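Local coordinates for protein N2152 (PDB 5U22) that probably hydrolyses arabinosyl-containing glycosides, as a family 39 glycoside hydrolase of a rumen anaerobic fungus with activity on several rare substrates, at residues 342-347 against 416-421; 371-376 against 403-408; 148-153 against 185-190. All coordinates share one frame; numbering follows the deposited sequence.

Interaction 1. Residues 342-347 against 416-421; sequences VSFIFG and YRIYIT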
loop_
_atom_site.group_PDB
_atom_site.type_symbol
_atom_site.label_atom_id
_atom_site.label_comp_id
_atom_site.label_asym_id
_atom_site.label_seq_id
_atom_site.Cartn_x
_atom_site.Cartn_y
_atom_site.Cartn_z
ATOM N N VAL A 342 9.180 0.864 -21.173
ATOM C CA VAL A 342 8.023 1.472 -20.529
ATOM C C VAL A 342 7.111 0.345 -20.055
ATOM O O VAL A 342 6.897 -0.636 -20.777
ATOM C CB VAL A 342 7.257 2.395 -21.497
ATOM C CG1 VAL A 342 6.031 3.010 -20.812
ATOM C CG2 VAL A 342 8.186 3.448 -22.077
ATOM N N SER A 343 6.555 0.490 -18.857
ATOM C CA SER A 343 5.635 -0.504 -18.316
ATOM C C SER A 343 4.376 0.192 -17.821
ATOM O O SER A 343 4.458 1.184 -17.098
ATOM C CB SER A 343 6.274 -1.291 -17.173
ATOM O OG SER A 343 5.360 -2.254 -16.657
ATOM N N PHE A 344 3.219 -0.352 -18.183
ATOM C CA PHE A 344 1.920 0.190 -17.793
ATOM C C PHE A 344 1.086 -0.966 -17.263
ATOM O O PHE A 344 0.804 -1.911 -18.010
ATOM C CB PHE A 344 1.229 0.858 -18.988
ATOM C CG PHE A 344 -0.121 1.450 -18.666
ATOM C CD1 PHE A 344 -0.409 1.890 -17.380
ATOM C CD2 PHE A 344 -1.093 1.576 -19.645
ATOM C CE1 PHE A 344 -1.653 2.432 -17.074
ATOM C CE2 PHE A 344 -2.340 2.132 -19.345
ATOM C CZ PHE A 344 -2.609 2.557 -18.054
ATOM N N ILE A 345 0.722 -0.920 -15.979
ATOM C CA ILE A 345 -0.134 -1.943 -15.379
ATOM C C ILE A 345 -1.453 -1.305 -14.980
ATOM O O ILE A 345 -1.478 -0.173 -14.481
ATOM C CB ILE A 345 0.536 -2.636 -14.171
ATOM C CG1 ILE A 345 0.814 -1.642 -13.038
ATOM C CG2 ILE A 345 1.836 -3.286 -14.593
ATOM C CD1 ILE A 345 1.501 -2.299 -11.824
ATOM N N PHE A 346 -2.553 -2.029 -15.193
ATOM C CA PHE A 346 -3.860 -1.425 -14.990
ATOM C C PHE A 346 -4.907 -2.519 -14.827
ATOM O O PHE A 346 -4.679 -3.690 -15.136
ATOM C CB PHE A 346 -4.216 -0.485 -16.151
ATOM C CG PHE A 346 -4.089 -1.120 -17.513
ATOM C CD1 PHE A 346 -2.870 -1.124 -18.176
ATOM C CD2 PHE A 346 -5.188 -1.705 -18.131
ATOM C CE1 PHE A 346 -2.745 -1.696 -19.447
ATOM C CE2 PHE A 346 -5.081 -2.272 -19.394
ATOM C CZ PHE A 346 -3.859 -2.278 -20.050
ATOM N N GLY A 347 -6.073 -2.113 -14.347
ATOM C CA GLY A 347 -7.139 -3.059 -14.098
ATOM C C GLY A 347 -8.278 -2.411 -13.354
ATOM O O GLY A 347 -8.113 -1.326 -12.785
ATOM N N TYR A 416 -3.778 -6.229 -16.070
ATOM C CA TYR A 416 -3.210 -6.109 -17.408
ATOM C C TYR A 416 -1.873 -5.388 -17.364
ATOM O O TYR A 416 -1.645 -4.529 -16.514
ATOM C CB TYR A 416 -4.158 -5.365 -18.344
ATOM C CG TYR A 416 -5.491 -6.072 -18.492
ATOM C CD1 TYR A 416 -5.628 -7.172 -19.331
ATOM C CD2 TYR A 416 -6.604 -5.648 -17.785
ATOM C CE1 TYR A 416 -6.848 -7.817 -19.469
ATOM C CE2 TYR A 416 -7.810 -6.295 -17.907
ATOM C CZ TYR A 416 -7.929 -7.370 -18.754
ATOM O OH TYR A 416 -9.140 -8.013 -18.865
ATOM N N ARG A 417 -0.983 -5.737 -18.299
ATOM C CA ARG A 417 0.259 -4.987 -18.443
ATOM C C ARG A 417 0.558 -4.765 -19.916
ATOM O O ARG A 417 0.389 -5.673 -20.737
ATOM C CB ARG A 417 1.465 -5.685 -17.794
ATOM C CG ARG A 417 2.732 -4.838 -17.876
ATOM C CD ARG A 417 3.901 -5.382 -17.050
ATOM N NE ARG A 417 4.464 -6.629 -17.583
ATOM C CZ ARG A 417 5.589 -7.188 -17.141
ATOM N NH1 ARG A 417 6.294 -6.616 -16.162
ATOM N NH2 ARG A 417 6.015 -8.319 -17.683
ATOM N N ILE A 418 1.002 -3.552 -20.247
ATOM C CA ILE A 418 1.602 -3.269 -21.546
ATOM C C ILE A 418 3.073 -2.965 -21.299
ATOM O O ILE A 418 3.400 -2.053 -20.532
ATOM C CB ILE A 418 0.891 -2.106 -22.253
ATOM C CG1 ILE A 418 -0.518 -2.542 -22.636
ATOM C CG2 ILE A 418 1.682 -1.672 -23.490
ATOM C CD1 ILE A 418 -1.433 -1.405 -22.976
ATOM N N TYR A 419 3.957 -3.751 -21.916
ATOM C CA TYR A 419 5.399 -3.650 -21.704
ATOM C C TYR A 419 6.046 -3.301 -23.034
ATOM O O TYR A 419 5.934 -4.071 -23.995
ATOM C CB TYR A 419 5.954 -4.971 -21.162
ATOM C CG TYR A 419 7.283 -4.870 -20.440
ATOM C CD1 TYR A 419 7.333 -4.598 -19.077
ATOM C CD2 TYR A 419 8.479 -5.088 -21.110
ATOM C CE1 TYR A 419 8.546 -4.520 -18.404
ATOM C CE2 TYR A 419 9.708 -5.007 -20.442
ATOM C CZ TYR A 419 9.729 -4.724 -19.091
ATOM O OH TYR A 419 10.930 -4.652 -18.408
ATOM N N ILE A 420 6.724 -2.156 -23.093
ATOM C CA ILE A 420 7.210 -1.598 -24.350
ATOM C C ILE A 420 8.731 -1.585 -24.328
ATOM O O ILE A 420 9.340 -0.992 -23.430
ATOM C CB ILE A 420 6.665 -0.177 -24.592
ATOM C CG1 ILE A 420 5.142 -0.156 -24.462
ATOM C CG2 ILE A 420 7.109 0.350 -25.941
ATOM C CD1 ILE A 420 4.541 1.222 -24.701
ATOM N N THR A 421 9.342 -2.205 -25.333
ATOM C CA THR A 421 10.793 -2.240 -25.476
ATOM C C THR A 421 11.164 -1.822 -26.893
ATOM O O THR A 421 10.299 -1.560 -27.734
ATOM C CB THR A 421 11.356 -3.635 -25.158
ATOM O OG1 THR A 421 10.655 -4.627 -25.922
ATOM C CG2 THR A 421 11.205 -3.946 -23.681
HETATM O O HOH W 1 6.561 -4.059 -14.855
#
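Strands 342-347 and 416-421 are antiparallel neighbours in the beta-sandwich domain, joined by backbone bonds in the pairs Val342-Ile420, Phe344-Ile418 and Phe346-Tyr416. Their axes run at 170° and come within 4.6 Å. Each of these three pairs makes two bonds, with Ile418 N to Phe344 O at 2.8 Å. Their side chains lie on one face of the sheet. There the Phe346 ring swings across to the other strand. Its CG sits between the backbone N and the carbonyl carbon (chi1 52°), and this brings the ring against Tyr416 CB. Tyr416 CB rests over one ring face, 3.4 Å from Phe346 CE2, as a CH-pi contact. The two rings are nearly parallel, at 25°, but slid so far apart that they barely overlap. Ile418 CD1 packs 3.8 Å from Phe346 CE1. The other face carries Ser343, Ile345, Arg417 and Tyr419. Ile345 CG2 touches the aliphatic part of Arg417, 3.7 Å from its CG. The arginine bends at chi3, and Arg417 CD lies 3.5 Å from Ser343 OG; Tyr419 CD1 lies over one face of the guanidinium. A water links serine and arginine, 2.8 Å from Ser343 OG and 2.9 Å from Arg417 NH1, in the guanidinium plane. The guanidinium also forms a salt bridge with Glu374 and a cation-pi contact with Trp308 of helix 301-310, while Tyr416 OH bonds to Asn411 N. Met312 packs on Ser343. The apolar face turns to the opposite layer, at strand 353-359, as is typical of a beta sandwich.

Interaction 2. Residues 371-376 against 403-408; sequences VKVEKI and ISVDLS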
loop_
_atom_site.group_PDB
_atom_site.type_symbol
_atom_site.label_atom_id
_atom_site.label_comp_id
_atom_site.label_asym_id
_atom_site.label_seq_id
_atom_site.Cartn_x
_atom_site.Cartn_y
_atom_site.Cartn_z
ATOM N N VAL A 371 5.787 -4.189 -28.439
ATOM C CA VAL A 371 4.727 -4.116 -27.433
ATOM C C VAL A 371 4.291 -5.527 -27.068
ATOM O O VAL A 371 3.807 -6.274 -27.924
ATOM C CB VAL A 371 3.533 -3.288 -27.930
ATOM C CG1 VAL A 371 2.428 -3.256 -26.878
ATOM C CG2 VAL A 371 4.002 -1.879 -28.278
ATOM N N LYS A 372 4.459 -5.891 -25.804
ATOM C CA LYS A 372 3.942 -7.147 -25.288
ATOM C C LYS A 372 2.817 -6.836 -24.314
ATOM O O LYS A 372 3.007 -6.065 -23.368
ATOM C CB LYS A 372 5.043 -7.952 -24.605
ATOM C CG LYS A 372 4.559 -9.240 -23.956
ATOM C CD LYS A 372 5.744 -9.979 -23.359
ATOM C CE LYS A 372 5.376 -11.368 -22.853
ATOM N NZ LYS A 372 6.563 -12.035 -22.221
ATOM N N VAL A 373 1.651 -7.420 -24.555
ATOM C CA VAL A 373 0.455 -7.173 -23.755
ATOM C C VAL A 373 0.110 -8.472 -23.035
ATOM O O VAL A 373 -0.065 -9.514 -23.677
ATOM C CB VAL A 373 -0.709 -6.686 -24.636
ATOM C CG1 VAL A 373 -1.934 -6.391 -23.791
ATOM C CG2 VAL A 373 -0.284 -5.445 -25.417
ATOM N N GLU A 374 0.024 -8.418 -21.707
ATOM C CA GLU A 374 -0.237 -9.605 -20.902
ATOM C C GLU A 374 -1.418 -9.376 -19.967
ATOM O O GLU A 374 -1.777 -8.238 -19.648
ATOM C CB GLU A 374 0.971 -9.998 -20.046
ATOM C CG GLU A 374 2.262 -10.104 -20.784
ATOM C CD GLU A 374 3.417 -10.334 -19.832
ATOM O OE1 GLU A 374 3.486 -11.437 -19.263
ATOM O OE2 GLU A 374 4.225 -9.405 -19.630
ATOM N N LYS A 375 -1.994 -10.482 -19.494
ATOM C CA LYS A 375 -3.035 -10.430 -18.475
ATOM C C LYS A 375 -2.774 -11.481 -17.409
ATOM O O LYS A 375 -2.156 -12.519 -17.666
ATOM C CB LYS A 375 -4.435 -10.641 -19.063
ATOM C CG LYS A 375 -4.668 -12.021 -19.669
ATOM C CD LYS A 375 -6.100 -12.140 -20.164
ATOM C CE LYS A 375 -6.314 -13.399 -21.011
ATOM N NZ LYS A 375 -6.090 -14.639 -20.230
ATOM N N ILE A 376 -3.257 -11.202 -16.205
ATOM C CA ILE A 376 -3.263 -12.178 -15.125
ATOM C C ILE A 376 -4.714 -12.320 -14.698
ATOM O O ILE A 376 -5.340 -11.347 -14.262
ATOM C CB ILE A 376 -2.349 -11.773 -13.958
ATOM C CG1 ILE A 376 -2.406 -12.831 -12.856
ATOM C CG2 ILE A 376 -2.670 -10.357 -13.412
ATOM C CD1 ILE A 376 -1.707 -14.113 -13.257
ATOM N N ILE A 403 1.462 6.071 -29.622
ATOM C CA ILE A 403 0.779 4.859 -30.074
ATOM C C ILE A 403 -0.485 4.669 -29.236
ATOM O O ILE A 403 -0.608 5.188 -28.124
ATOM C CB ILE A 403 1.656 3.583 -30.005
ATOM C CG1 ILE A 403 1.819 3.091 -28.563
ATOM C CG2 ILE A 403 3.021 3.816 -30.656
ATOM C CD1 ILE A 403 2.634 1.824 -28.447
ATOM N N SER A 404 -1.446 3.945 -29.800
ATOM C CA SER A 404 -2.631 3.507 -29.069
ATOM C C SER A 404 -2.695 1.992 -29.140
ATOM O O SER A 404 -2.630 1.414 -30.232
ATOM C CB SER A 404 -3.927 4.111 -29.632
ATOM O OG SER A 404 -3.975 5.510 -29.422
ATOM N N VAL A 405 -2.813 1.359 -27.980
ATOM C CA VAL A 405 -2.811 -0.097 -27.857
ATOM C C VAL A 405 -4.213 -0.521 -27.426
ATOM O O VAL A 405 -4.694 -0.097 -26.366
ATOM C CB VAL A 405 -1.739 -0.563 -26.856
ATOM C CG1 VAL A 405 -1.794 -2.073 -26.653
ATOM C CG2 VAL A 405 -0.346 -0.153 -27.330
ATOM N N ASP A 406 -4.883 -1.331 -28.253
ATOM C CA ASP A 406 -6.249 -1.776 -27.977
ATOM C C ASP A 406 -6.269 -3.179 -27.376
ATOM O O ASP A 406 -5.563 -4.075 -27.846
ATOM C CB ASP A 406 -7.101 -1.799 -29.249
ATOM C CG ASP A 406 -7.129 -0.472 -29.964
ATOM O OD1 ASP A 406 -7.197 0.567 -29.294
ATOM O OD2 ASP A 406 -7.082 -0.474 -31.210
ATOM N N LEU A 407 -7.110 -3.371 -26.357
ATOM C CA LEU A 407 -7.383 -4.686 -25.784
ATOM C C LEU A 407 -8.873 -4.969 -25.889
ATOM O O LEU A 407 -9.688 -4.154 -25.446
ATOM C CB LEU A 407 -6.958 -4.779 -24.319
ATOM C CG LEU A 407 -5.477 -4.867 -23.960
ATOM C CD1 LEU A 407 -4.769 -3.553 -24.243
ATOM C CD2 LEU A 407 -5.365 -5.233 -22.480
ATOM N N SER A 408 -9.221 -6.128 -26.447
ATOM C CA SER A 408 -10.609 -6.552 -26.574
ATOM C C SER A 408 -10.985 -7.537 -25.471
ATOM O O SER A 408 -10.132 -8.199 -24.875
ATOM C CB SER A 408 -10.854 -7.198 -27.941
ATOM O OG SER A 408 -11.004 -6.202 -28.928
#
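Ser404 OG is gripped by Asn357 OD1 and Gln402 NE2, on the side of strand 403-408 away from the contact, while the next residue, Val405, turns inward to Val371 and Val373. No hydrogen bond crosses between 371-376 and 403-408. The two strands belong to facing layers of the beta sandwich. Their axes are 9.7 Å apart and cross at -32°, close to the angle usual for aligned packing of two twisted sheets. Alternate residues supply the contact: Val371 and Val373 from one layer, Ile403, Val405 and Leu407 from the other. Val373 serves two partners with its two methyls. CG1 is anti to the backbone N (chi1 -178°) and meets Leu407 tip to tip, 3.9 Å from Leu407 CD2. CG2 lies beside the backbone N and passes alongside Val405, 3.9 Å from Val405 CG1. Val405 is shared in the same way. Val405 CG2 meets Val371 CG1 tip to tip, at 4.2 Å. The remaining branch of Val371 slides past the isoleucine, and Val371 CG2 lies 4.0 Å from Ile403 CD1. All five side chains are buried. Ile418, of the strand beside 371-376, and Tyr396 pack on both Val371 and Val405, and Phe358 packs on Val405 and Ile403. On the other side of its strand, Glu374 points away from this core. The touching atoms are all methyl or methine carbons at ordinary van der Waals distances. The layers are therefore held here by dispersion and by exclusion of water, and the fit depends on branch shape, not on directed bonds.

Interaction 3. Residues 148-153 against 185-190; sequences PDVTWK and FSWYEE. With EDO (1,2-ethanediol), chain D.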
loop_
_atom_site.group_PDB
_atom_site.type_symbol
_atom_site.label_atom_id
_atom_site.label_comp_id
_atom_site.label_asym_id
_atom_site.label_seq_id
_atom_site.Cartn_x
_atom_site.Cartn_y
_atom_site.Cartn_z
ATOM N N PRO A 148 -8.945 4.294 15.975
ATOM C CA PRO A 148 -9.587 4.831 17.180
ATOM C C PRO A 148 -11.047 5.161 16.957
ATOM O O PRO A 148 -11.836 5.117 17.915
ATOM C CB PRO A 148 -8.757 6.084 17.477
ATOM C CG PRO A 148 -8.233 6.507 16.108
ATOM C CD PRO A 148 -7.917 5.204 15.437
ATOM N N ASP A 149 -11.431 5.473 15.710
ATOM C CA ASP A 149 -12.822 5.751 15.378
ATOM C C ASP A 149 -13.692 4.506 15.466
ATOM O O ASP A 149 -14.921 4.622 15.400
ATOM C CB ASP A 149 -12.941 6.411 13.982
ATOM C CG ASP A 149 -12.040 5.779 12.913
ATOM O OD1 ASP A 149 -11.212 4.903 13.227
ATOM O OD2 ASP A 149 -12.165 6.197 11.735
ATOM N N VAL A 150 -13.081 3.337 15.642
ATOM C CA VAL A 150 -13.791 2.092 15.868
ATOM C C VAL A 150 -13.553 1.562 17.278
ATOM O O VAL A 150 -14.472 1.026 17.903
ATOM C CB VAL A 150 -13.387 1.039 14.812
ATOM C CG1 VAL A 150 -14.010 -0.323 15.120
ATOM C CG2 VAL A 150 -13.796 1.490 13.434
ATOM N N THR A 151 -12.339 1.735 17.815
ATOM C CA THR A 151 -11.922 0.983 18.994
ATOM C C THR A 151 -11.691 1.804 20.252
ATOM O O THR A 151 -11.615 1.211 21.330
ATOM C CB THR A 151 -10.632 0.201 18.711
ATOM O OG1 THR A 151 -9.575 1.111 18.353
ATOM C CG2 THR A 151 -10.867 -0.790 17.606
ATOM N N TRP A 152 -11.564 3.128 20.169
ATOM C CA TRP A 152 -11.373 3.892 21.393
ATOM C C TRP A 152 -12.715 4.162 22.068
ATOM O O TRP A 152 -13.693 4.520 21.410
ATOM C CB TRP A 152 -10.641 5.211 21.133
ATOM C CG TRP A 152 -10.219 5.766 22.462
ATOM C CD1 TRP A 152 -10.879 6.700 23.209
ATOM C CD2 TRP A 152 -9.123 5.312 23.259
ATOM N NE1 TRP A 152 -10.226 6.892 24.406
ATOM C CE2 TRP A 152 -9.144 6.053 24.462
ATOM C CE3 TRP A 152 -8.108 4.365 23.065
ATOM C CZ2 TRP A 152 -8.187 5.885 25.456
ATOM C CZ3 TRP A 152 -7.158 4.195 24.058
ATOM C CH2 TRP A 152 -7.208 4.945 25.242
ATOM N N LYS A 153 -12.755 3.992 23.391
ATOM C CA LYS A 153 -13.973 4.164 24.179
ATOM C C LYS A 153 -13.712 5.166 25.293
ATOM O O LYS A 153 -12.711 5.048 26.007
ATOM C CB LYS A 153 -14.438 2.834 24.783
ATOM C CG LYS A 153 -14.694 1.719 23.774
ATOM C CD LYS A 153 -15.711 2.128 22.703
ATOM C CE LYS A 153 -15.880 1.020 21.658
ATOM N NZ LYS A 153 -16.757 1.437 20.527
ATOM N N PHE A 185 -7.005 6.173 11.426
ATOM C CA PHE A 185 -8.457 6.103 11.313
ATOM C C PHE A 185 -8.882 4.933 10.433
ATOM O O PHE A 185 -8.238 4.621 9.425
ATOM C CB PHE A 185 -9.030 7.369 10.676
ATOM C CG PHE A 185 -8.830 8.630 11.459
ATOM C CD1 PHE A 185 -9.088 8.689 12.808
ATOM C CD2 PHE A 185 -8.440 9.794 10.801
ATOM C CE1 PHE A 185 -8.932 9.879 13.500
ATOM C CE2 PHE A 185 -8.273 10.985 11.492
ATOM C CZ PHE A 185 -8.526 11.026 12.844
ATOM N N SER A 186 -10.019 4.321 10.785
ATOM C CA SER A 186 -10.572 3.266 9.940
ATOM C C SER A 186 -11.035 3.807 8.590
ATOM O O SER A 186 -10.942 3.113 7.567
ATOM C CB SER A 186 -11.732 2.580 10.640
ATOM O OG SER A 186 -12.246 1.567 9.809
ATOM N N TRP A 187 -11.575 5.018 8.571
ATOM C CA TRP A 187 -11.949 5.657 7.322
ATOM C C TRP A 187 -11.658 7.144 7.424
ATOM O O TRP A 187 -11.638 7.721 8.516
ATOM C CB TRP A 187 -13.428 5.420 6.964
ATOM C CG TRP A 187 -14.389 6.071 7.917
ATOM C CD1 TRP A 187 -14.934 7.326 7.815
ATOM C CD2 TRP A 187 -14.914 5.503 9.118
ATOM N NE1 TRP A 187 -15.763 7.571 8.890
ATOM C CE2 TRP A 187 -15.773 6.465 9.699
ATOM C CE3 TRP A 187 -14.746 4.271 9.761
ATOM C CZ2 TRP A 187 -16.456 6.233 10.892
ATOM C CZ3 TRP A 187 -15.425 4.040 10.951
ATOM C CH2 TRP A 187 -16.269 5.017 11.504
ATOM N N TYR A 188 -11.423 7.759 6.272
ATOM C CA TYR A 188 -11.133 9.184 6.236
ATOM C C TYR A 188 -12.428 9.988 6.295
ATOM O O TYR A 188 -13.403 9.675 5.602
ATOM C CB TYR A 188 -10.346 9.538 4.973
ATOM C CG TYR A 188 -9.899 10.978 4.979
ATOM C CD1 TYR A 188 -8.648 11.330 5.470
ATOM C CD2 TYR A 188 -10.742 11.986 4.529
ATOM C CE1 TYR A 188 -8.241 12.667 5.497
ATOM C CE2 TYR A 188 -10.355 13.311 4.551
ATOM C CZ TYR A 188 -9.102 13.645 5.036
ATOM O OH TYR A 188 -8.725 14.966 5.056
ATOM N N GLU A 189 -12.435 11.034 7.118
ATOM C CA GLU A 189 -13.487 12.043 7.069
ATOM C C GLU A 189 -12.859 13.380 7.444
ATOM O O GLU A 189 -12.007 13.438 8.329
ATOM C CB GLU A 189 -14.656 11.678 7.995
ATOM C CG GLU A 189 -15.893 12.523 7.795
ATOM C CD GLU A 189 -15.831 13.826 8.562
ATOM O OE1 GLU A 189 -15.357 13.799 9.723
ATOM O OE2 GLU A 189 -16.242 14.875 8.001
ATOM N N GLU A 190 -13.264 14.447 6.754
ATOM C CA GLU A 190 -12.498 15.689 6.836
ATOM C C GLU A 190 -12.580 16.333 8.217
ATOM O O GLU A 190 -11.565 16.813 8.739
ATOM C CB GLU A 190 -12.964 16.656 5.759
ATOM C CG GLU A 190 -12.205 17.957 5.746
ATOM C CD GLU A 190 -12.523 18.767 4.521
ATOM O OE1 GLU A 190 -12.011 18.423 3.432
ATOM O OE2 GLU A 190 -13.322 19.716 4.640
HETATM C C1 EDO D . -13.288 14.375 2.729
HETATM O O1 EDO D . -13.162 14.286 1.341
HETATM C C2 EDO D . -14.422 13.473 3.150
HETATM O O2 EDO D . -14.819 13.892 4.449
#
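Asp149 sends its CB toward Ser186 and the rest of 185-190. Its CG, placed between the backbone N and the carbonyl carbon (chi1 43°), comes 3.3 Å from Ser186 N. OD1 takes the main bond: Ser186 N donates to its syn lone pair at 2.8 Å, almost straight at 173°. OD2 has more partners: a salt bridge to Lys192 of helix 190-202, and weak bonds from Ser186 N and from Trp187 N, the latter at 3.4 Å. OD2 also lies over one face of the Trp187 indole, 3.7 Å above the plane toward the rim, and 3.5 Å from Phe185 CB. The aspartate thus ties the short helix 148-151, which follows strand 139-143, to the loop after strand 180-185, the next strand of the TIM barrel. This is the C-terminal end of the strands, where such barrels carry their active site. A bound buffer molecule about 5 Å from the Ser186 side chain is consistent with a pocket there. Apolar contacts join the same two segments. Val150 CG2 packs on Ser186 CB at 3.6 Å and also reaches Trp187 CZ3. Pro148 CG meets Phe185 CD1 at 4.0 Å, the two side chains crossing at about a right angle. Further along, Glu189 N-caps helix 190-202. Glu190 N donates to O2 of an ethanediol, probably from the crystallisation liquor, whose C1 lies at the edge of the Tyr188 ring.

Interactions 1 and 2 share the beta sandwich, their centres about 8 Å apart. Strands 415-422 and 368-376 are neighbours in one sheet, where Tyr419 N lies 2.9 Å from Lys372 O, a probable hydrogen bond. Tyr416 CD1 of interaction 1 packs 3.7 Å from Leu407 CD2 of interaction 2, so the interiors of the two contacts are continuous. Along the chain, interaction 2 is nested inside the loop closed by interaction 1. Interaction 3 closes earlier, in the TIM barrel, on the opposite side of the chain's centre. Its centre is about 37 Å from that of interaction 1 and 41 Å from that of interaction 2. Of the three, it is the one beside the bound buffer molecule.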